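Local atomic coordinates of L-glyceraldehyde 3-phosphate reductase (Clostridium beijerinckii, PDB entry 6HG6), a protein that probably reduces aldehydes such as furfural and methylglyoxal with NADPH, as an aldo-keto reductase built on a TIM barrel. Residues Tyr3-Asn8 with Thr51-Gly56; Thr155-Gly160 with Leu185-Val190. All blocks are in the same frame, centred on the assembly; numbering follows the deposited sequence.

Both contacts belong to the outer layer of an eight-stranded alpha/beta barrel, and each fastens a loop to the C-terminal end of a barrel helix. Interaction 1 ties the N-terminal residues 3-8 to the end of helix 42-54; interaction 2 joins the end of helix 146-158 to the loop that leads into strand 189-195. Their centres are 31 Å apart, with nearest atoms about 17 Å apart, so they do not touch, and in sequence the first closes before the second opens. Neither lies at the NADPH site, although strand 189-195 carries Gln193, which binds the cofactor. Beside an apolar contact, Asp54 accepts from a hydroxyl and a backbone N-H, and Lys158 donates to two carbonyls, one weakly.

Interaction 1 of 2, residues Tyr3-Asn8 with Thr51-Gly56; sequences YQASKN and TAFDNG
Tyr3 lays the edge of its ring beside Asp54 and brings its hydroxyl to the rim of the Phe53 ring, where Tyr3 OH lies in the ring plane, 3.4 Å from Phe53 CD2. With CG anti to the backbone N (chi1 170°), the phenol extends toward the helix, and Tyr3 OH donates to Asp54 OD1 at 2.7 Å. Asp54 OD1 also accepts from Ser6 N at 3.0 Å, nearly straight with an N-H...O angle of 167°. These donors approach from opposite faces of the carboxylate, each well out of its plane, so OD1 is gripped from both sides. The other oxygen, OD2, accepts from a water that also donates to Gln4 O; a second water joins Asp54 O to Ser6 OG. That hydroxyl also accepts from Asn8 N, forming an ST turn. Ala5 supplies the apolar part, Ala5 CB lying obliquely to the Phe53 ring, 3.5 Å from Phe53 CE2. Phe50 stacks on Tyr3, and Tyr88 both meets the Phe53 ring and hydrogen-bonds through its hydroxyl to Ala5 N. The N-terminal segment thus lies over the end of helix 42-54, which Gly56 closes in a Schellman motif before strand 59-61, while Tyr3 also touches helix 72-85.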
ATOM      1  N   TYR A   3     -23.308 -11.892  -0.651  1.00 44.92           N
ATOM      2  CA  TYR A   3     -22.142 -11.683   0.250  1.00 40.15           C
ATOM      3  C   TYR A   3     -22.607 -10.887   1.465  1.00 38.73           C
ATOM      4  O   TYR A   3     -23.208  -9.856   1.303  1.00 38.20           O
ATOM      5  CB  TYR A   3     -20.992 -10.893  -0.360  1.00 36.39           C
ATOM      6  CG  TYR A   3     -19.925 -10.475   0.633  1.00 33.29           C
ATOM      7  CD1 TYR A   3     -19.187 -11.415   1.340  1.00 33.05           C
ATOM      8  CD2 TYR A   3     -19.667  -9.138   0.885  1.00 30.66           C
ATOM      9  CE1 TYR A   3     -18.182 -11.038   2.216  1.00 31.18           C
ATOM     10  CE2 TYR A   3     -18.677  -8.743   1.773  1.00 28.93           C
ATOM     11  CZ  TYR A   3     -17.935  -9.696   2.441  1.00 29.19           C
ATOM     12  OH  TYR A   3     -16.948  -9.309   3.303  1.00 27.33           O
ATOM     13  N   GLN A   4     -22.312 -11.384   2.649  1.00 38.42           N
ATOM     14  CA  GLN A   4     -22.591 -10.675   3.922  1.00 37.50           C
ATOM     15  C   GLN A   4     -21.295 -10.735   4.708  1.00 33.98           C
ATOM     16  O   GLN A   4     -20.803 -11.840   4.955  1.00 32.05           O
ATOM     17  CB  GLN A   4     -23.707 -11.327   4.728  1.00 41.04           C
ATOM     18  CG  GLN A   4     -25.086 -11.222   4.096  1.00 44.90           C
ATOM     19  CD  GLN A   4     -26.086 -11.908   4.997  1.00 50.28           C
ATOM     20  OE1 GLN A   4     -26.643 -12.960   4.653  1.00 56.88           O
ATOM     21  NE2 GLN A   4     -26.235 -11.383   6.211  1.00 51.91           N
ATOM     22  N   ALA A   5     -20.753  -9.567   5.001  1.00 30.74           N
ATOM     23  CA  ALA A   5     -19.456  -9.442   5.673  1.00 29.76           C
ATOM     24  C   ALA A   5     -19.563 -10.174   7.000  1.00 30.24           C
ATOM     25  O   ALA A   5     -20.656 -10.220   7.589  1.00 30.64           O
ATOM     26  CB  ALA A   5     -19.085  -8.007   5.851  1.00 27.95           C
ATOM     27  N   SER A   6     -18.486 -10.853   7.357  1.00 30.02           N
ATOM     28  CA  SER A   6     -18.388 -11.594   8.620  1.00 31.48           C
ATOM     29  C   SER A   6     -18.685 -10.659   9.802  1.00 31.89           C
ATOM     30  O   SER A   6     -18.052  -9.619   9.891  1.00 29.63           O
ATOM     31  CB  SER A   6     -17.032 -12.175   8.758  1.00 31.35           C
ATOM     32  OG  SER A   6     -16.921 -12.764  10.035  1.00 32.41           O
ATOM     33  N   LYS A   7     -19.544 -11.081  10.722  1.00 34.97           N
ATOM     34  CA  LYS A   7     -19.823 -10.317  11.959  1.00 37.19           C
ATOM     35  C   LYS A   7     -18.560 -10.256  12.836  1.00 36.32           C
ATOM     36  O   LYS A   7     -18.468  -9.355  13.658  1.00 37.26           O
ATOM     37  CB  LYS A   7     -20.976 -10.964  12.729  1.00 41.72           C
ATOM     38  CG  LYS A   7     -22.373 -10.796  12.130  1.00 45.75           C
ATOM     39  CD  LYS A   7     -22.723  -9.389  11.599  1.00 47.09           C
ATOM     40  CE  LYS A   7     -24.137  -8.908  11.878  1.00 50.23           C
ATOM     41  NZ  LYS A   7     -25.128 -10.014  11.902  1.00 54.06           N
ATOM     42  N   ASN A   8     -17.588 -11.139  12.636  1.00 35.06           N
ATOM     43  CA  ASN A   8     -16.339 -11.182  13.444  1.00 34.53           C
ATOM     44  C   ASN A   8     -15.221 -10.367  12.792  1.00 31.22           C
ATOM     45  O   ASN A   8     -14.107 -10.397  13.295  1.00 30.33           O
ATOM     46  CB  ASN A   8     -15.865 -12.630  13.611  1.00 38.11           C
ATOM     47  CG  ASN A   8     -16.847 -13.486  14.375  1.00 42.48           C
ATOM     48  OD1 ASN A   8     -17.510 -13.028  15.310  1.00 45.81           O
ATOM     49  ND2 ASN A   8     -16.918 -14.758  14.017  1.00 46.02           N
ATOM     50  N   THR A  51     -12.624 -12.039   1.330  1.00 24.78           N
ATOM     51  CA  THR A  51     -11.716 -12.632   2.338  1.00 25.06           C
ATOM     52  C   THR A  51     -10.999 -11.507   3.087  1.00 23.54           C
ATOM     53  O   THR A  51     -10.962 -11.555   4.311  1.00 23.81           O
ATOM     54  CB  THR A  51     -10.718 -13.606   1.707  1.00 25.67           C
ATOM     55  OG1 THR A  51     -11.502 -14.596   1.045  1.00 26.69           O
ATOM     56  CG2 THR A  51      -9.819 -14.221   2.745  1.00 26.44           C
ATOM     57  N   ALA A  52     -10.508 -10.492   2.385  1.00 22.70           N
ATOM     58  CA  ALA A  52      -9.772  -9.375   2.987  1.00 21.54           C
ATOM     59  C   ALA A  52     -10.676  -8.684   4.025  1.00 21.16           C
ATOM     60  O   ALA A  52     -10.297  -8.563   5.202  1.00 21.14           O
ATOM     61  CB  ALA A  52      -9.341  -8.411   1.930  1.00 21.18           C
ATOM     62  N   PHE A  53     -11.864  -8.277   3.598  1.00 20.69           N
ATOM     63  CA  PHE A  53     -12.794  -7.522   4.470  1.00 20.67           C
ATOM     64  C   PHE A  53     -13.251  -8.403   5.629  1.00 21.75           C
ATOM     65  O   PHE A  53     -13.368  -7.894   6.754  1.00 21.71           O
ATOM     66  CB  PHE A  53     -13.956  -6.960   3.655  1.00 20.38           C
ATOM     67  CG  PHE A  53     -14.843  -5.995   4.405  1.00 20.58           C
ATOM     68  CD1 PHE A  53     -14.293  -4.876   4.991  1.00 20.78           C
ATOM     69  CD2 PHE A  53     -16.211  -6.176   4.454  1.00 21.15           C
ATOM     70  CE1 PHE A  53     -15.086  -3.985   5.724  1.00 20.44           C
ATOM     71  CE2 PHE A  53     -17.015  -5.293   5.163  1.00 21.59           C
ATOM     72  CZ  PHE A  53     -16.448  -4.197   5.790  1.00 20.98           C
ATOM     73  N   ASP A  54     -13.521  -9.690   5.397  1.00 22.92           N
ATOM     74  CA  ASP A  54     -13.997 -10.593   6.465  1.00 24.55           C
ATOM     75  C   ASP A  54     -12.946 -10.714   7.570  1.00 24.59           C
ATOM     76  O   ASP A  54     -13.325 -11.121   8.658  1.00 24.95           O
ATOM     77  CB  ASP A  54     -14.349 -11.976   5.923  1.00 26.27           C
ATOM     78  CG  ASP A  54     -15.694 -12.059   5.227  1.00 27.13           C
ATOM     79  OD1 ASP A  54     -16.433 -11.082   5.243  1.00 26.10           O
ATOM     80  OD2 ASP A  54     -16.017 -13.181   4.764  1.00 29.54           O
ATOM     81  N   ASN A  55     -11.666 -10.465   7.246  1.00 24.51           N
ATOM     82  CA  ASN A  55     -10.512 -10.571   8.186  1.00 24.93           C
ATOM     83  C   ASN A  55     -10.093  -9.187   8.688  1.00 24.26           C
ATOM     84  O   ASN A  55      -9.006  -9.067   9.281  1.00 24.53           O
ATOM     85  CB  ASN A  55      -9.369 -11.320   7.510  1.00 25.57           C
ATOM     86  CG  ASN A  55      -9.710 -12.786   7.440  1.00 27.13           C
ATOM     87  OD1 ASN A  55     -10.204 -13.273   6.419  1.00 29.18           O
ATOM     88  ND2 ASN A  55      -9.608 -13.462   8.553  1.00 27.38           N
ATOM     89  N   GLY A  56     -10.929  -8.173   8.458  1.00 23.22           N
ATOM     90  CA  GLY A  56     -10.736  -6.817   9.006  1.00 22.27           C
ATOM     91  C   GLY A  56      -9.878  -5.926   8.174  1.00 21.13           C
ATOM     92  O   GLY A  56      -9.629  -4.800   8.615  1.00 21.11           O
TER
HETATM   93  O   HOH W   1     -18.674 -13.458   4.888  1.00 31.30           O
HETATM   94  O   HOH W   2     -13.784 -12.980  10.481  1.00 51.01           O

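Interaction 2 of 2, residues Thr155-Gly160 with Leu185-Val190; sequences TAVKSG and LKCPFV. With EDO (1,2-ethanediol), chain I.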
ATOM      1  N   THR A 155      -6.894  20.498  -5.043  1.00 15.96           N
ATOM      2  CA  THR A 155      -8.112  20.674  -5.841  1.00 15.59           C
ATOM      3  C   THR A 155      -8.979  19.413  -5.715  1.00 15.14           C
ATOM      4  O   THR A 155     -10.188  19.561  -5.541  1.00 15.18           O
ATOM      5  CB  THR A 155      -7.773  20.984  -7.292  1.00 15.61           C
ATOM      6  OG1 THR A 155      -7.108  22.255  -7.290  1.00 16.48           O
ATOM      7  CG2 THR A 155      -9.006  20.979  -8.153  1.00 15.81           C
ATOM      8  N   ALA A 156      -8.388  18.229  -5.782  1.00 14.58           N
ATOM      9  CA  ALA A 156      -9.106  16.953  -5.609  1.00 14.54           C
ATOM     10  C   ALA A 156      -9.849  16.924  -4.260  1.00 15.08           C
ATOM     11  O   ALA A 156     -11.072  16.633  -4.233  1.00 15.21           O
ATOM     12  CB  ALA A 156      -8.154  15.805  -5.718  1.00 14.90           C
ATOM     13  N   VAL A 157      -9.172  17.276  -3.169  1.00 15.24           N
ATOM     14  CA  VAL A 157      -9.804  17.279  -1.832  1.00 15.42           C
ATOM     15  C   VAL A 157     -10.856  18.380  -1.755  1.00 16.30           C
ATOM     16  O   VAL A 157     -11.981  18.123  -1.316  1.00 16.98           O
ATOM     17  CB  VAL A 157      -8.729  17.421  -0.745  1.00 15.64           C
ATOM     18  CG1 VAL A 157      -9.370  17.708   0.577  1.00 16.95           C
ATOM     19  CG2 VAL A 157      -7.800  16.218  -0.718  1.00 15.79           C
ATOM     20  N   LYS A 158     -10.542  19.606  -2.168  1.00 17.24           N
ATOM     21  CA  LYS A 158     -11.487  20.739  -2.010  1.00 18.56           C
ATOM     22  C   LYS A 158     -12.689  20.604  -2.941  1.00 18.15           C
ATOM     23  O   LYS A 158     -13.717  21.247  -2.650  1.00 19.01           O
ATOM     24  CB  LYS A 158     -10.733  22.056  -2.186  1.00 20.02           C
ATOM     25  CG  LYS A 158      -9.610  22.209  -1.162  1.00 22.21           C
ATOM     26  CD  LYS A 158     -10.053  22.158   0.289  1.00 23.53           C
ATOM     27  CE  LYS A 158      -8.832  21.991   1.184  1.00 24.06           C
ATOM     28  NZ  LYS A 158      -7.877  23.101   1.016  1.00 23.38           N
ATOM     29  N   SER A 159     -12.569  19.821  -4.014  0.50 16.73           N
ATOM     30  CA  SER A 159     -13.656  19.535  -4.988  0.50 16.67           C
ATOM     31  C   SER A 159     -14.486  18.331  -4.518  0.50 16.25           C
ATOM     32  O   SER A 159     -15.378  17.886  -5.275  0.50 15.84           O
ATOM     33  CB  SER A 159     -13.123  19.296  -6.379  0.50 16.18           C
ATOM     34  OG  SER A 159     -12.523  18.020  -6.495  0.50 15.31           O
ATOM     35  N   GLY A 160     -14.185  17.778  -3.340  1.00 16.14           N
ATOM     36  CA  GLY A 160     -14.972  16.689  -2.745  1.00 16.34           C
ATOM     37  C   GLY A 160     -14.764  15.357  -3.450  1.00 16.07           C
ATOM     38  O   GLY A 160     -15.601  14.426  -3.237  1.00 16.94           O
ATOM     39  N   LEU A 185      -1.783  25.136   1.939  1.00 25.17           N
ATOM     40  CA  LEU A 185      -3.064  25.013   1.223  1.00 24.33           C
ATOM     41  C   LEU A 185      -4.162  24.504   2.161  1.00 24.00           C
ATOM     42  O   LEU A 185      -5.291  24.453   1.701  1.00 22.26           O
ATOM     43  CB  LEU A 185      -2.873  24.050   0.055  1.00 23.11           C
ATOM     44  CG  LEU A 185      -1.919  24.548  -1.014  1.00 23.74           C
ATOM     45  CD1 LEU A 185      -1.598  23.416  -1.980  1.00 22.47           C
ATOM     46  CD2 LEU A 185      -2.495  25.746  -1.740  1.00 25.08           C
ATOM     47  N   LYS A 186      -3.824  24.118   3.400  1.00 24.55           N
ATOM     48  CA  LYS A 186      -4.785  23.566   4.391  1.00 25.59           C
ATOM     49  C   LYS A 186      -5.480  22.360   3.785  1.00 23.42           C
ATOM     50  O   LYS A 186      -6.716  22.295   3.747  1.00 22.34           O
ATOM     51  CB  LYS A 186      -5.784  24.639   4.833  1.00 28.83           C
ATOM     52  CG  LYS A 186      -5.153  25.771   5.602  1.00 32.50           C
ATOM     53  CD  LYS A 186      -6.198  26.585   6.304  1.00 37.20           C
ATOM     54  CE  LYS A 186      -5.641  27.318   7.492  1.00 42.15           C
ATOM     55  NZ  LYS A 186      -4.618  28.290   7.066  1.00 45.33           N
ATOM     56  N   CYS A 187      -4.673  21.461   3.242  1.00 21.75           N
ATOM     57  CA  CYS A 187      -5.115  20.217   2.616  1.00 21.54           C
ATOM     58  C   CYS A 187      -4.698  19.052   3.481  1.00 22.28           C
ATOM     59  O   CYS A 187      -3.496  18.868   3.715  1.00 21.51           O
ATOM     60  CB  CYS A 187      -4.489  20.057   1.248  1.00 21.27           C
ATOM     61  SG  CYS A 187      -5.081  18.583   0.391  1.00 21.30           S
ATOM     62  N   PRO A 188      -5.661  18.244   3.974  1.00 21.90           N
ATOM     63  CA  PRO A 188      -5.320  17.035   4.729  1.00 21.21           C
ATOM     64  C   PRO A 188      -4.340  16.165   3.942  1.00 20.63           C
ATOM     65  O   PRO A 188      -4.620  15.774   2.839  1.00 20.71           O
ATOM     66  CB  PRO A 188      -6.653  16.301   4.911  1.00 21.09           C
ATOM     67  CG  PRO A 188      -7.709  17.418   4.799  1.00 21.86           C
ATOM     68  CD  PRO A 188      -7.116  18.442   3.853  1.00 22.08           C
ATOM     69  N   PHE A 189      -3.222  15.846   4.560  1.00 19.60           N
ATOM     70  CA  PHE A 189      -2.132  15.066   3.949  1.00 19.75           C
ATOM     71  C   PHE A 189      -1.669  14.128   5.064  1.00 19.93           C
ATOM     72  O   PHE A 189      -1.161  14.632   6.055  1.00 21.10           O
ATOM     73  CB  PHE A 189      -1.027  15.998   3.443  1.00 21.26           C
ATOM     74  CG  PHE A 189       0.248  15.256   3.129  1.00 21.41           C
ATOM     75  CD1 PHE A 189       0.211  14.017   2.522  1.00 22.17           C
ATOM     76  CD2 PHE A 189       1.483  15.773   3.454  1.00 23.50           C
ATOM     77  CE1 PHE A 189       1.380  13.284   2.308  1.00 21.89           C
ATOM     78  CE2 PHE A 189       2.659  15.076   3.193  1.00 23.34           C
ATOM     79  CZ  PHE A 189       2.606  13.820   2.641  1.00 23.58           C
ATOM     80  N   VAL A 190      -1.902  12.843   4.930  1.00 18.72           N
ATOM     81  CA  VAL A 190      -1.686  11.987   6.117  1.00 20.23           C
ATOM     82  C   VAL A 190      -0.823  10.776   5.819  1.00 19.61           C
ATOM     83  O   VAL A 190      -0.531  10.042   6.814  1.00 20.05           O
ATOM     84  CB  VAL A 190      -3.048  11.547   6.701  1.00 20.66           C
ATOM     85  CG1 VAL A 190      -3.889  12.740   7.150  1.00 22.15           C
ATOM     86  CG2 VAL A 190      -3.781  10.652   5.722  1.00 20.44           C
TER
HETATM   87  C1  EDO I 408     -15.017  22.059   0.689  1.00 39.46           C
HETATM   88  O1  EDO I 408     -13.918  21.201   0.384  1.00 38.87           O
HETATM   89  C2  EDO I 408     -15.021  23.352  -0.046  1.00 42.07           C
HETATM   90  O2  EDO I 408     -14.434  23.323  -1.340  1.00 36.93           O
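Lys158 reaches from the end of helix 146-158 to the connection between the next outer helix, 172-184, and the strand that follows it, 189-195, on the outside of the TIM barrel. The polar part rests on its ammonium group. Lys158 NZ donates to Lys186 O at 3.1 Å and, weakly, to Leu185 O at 3.0 Å, while Asp154, one turn back on the same helix, holds it in a salt bridge. Bends at chi2 (-58°) and chi4 (59°) fold the chain so that NZ turns to these carbonyls. It meets Lys186 O from above the carbonyl plane. The two carbonyls belong to the turn where helix 172-184 ends: Lys186 has positive phi and closes it with a Schellman motif, as Gly160 does for helix 146-158. Such a helix end would be expected to welcome a positive charge.

The apolar part lies next to the lysine. Val157 divides its two methyl groups between successive residues, CG2 packing against Cys187 SG at 3.8 Å and CG1 against Pro188 CD at 4.0 Å. Val157 also touches Ala162, and Cys187 touches Leu182, so the packing continues into strand 162-168 and helix 172-184.

At the surface, an ethanediol molecule, probably from the crystallisation liquor, donates both hydroxyls to Lys158 O, with O2 at 2.6 Å and O1 at 3.0 Å.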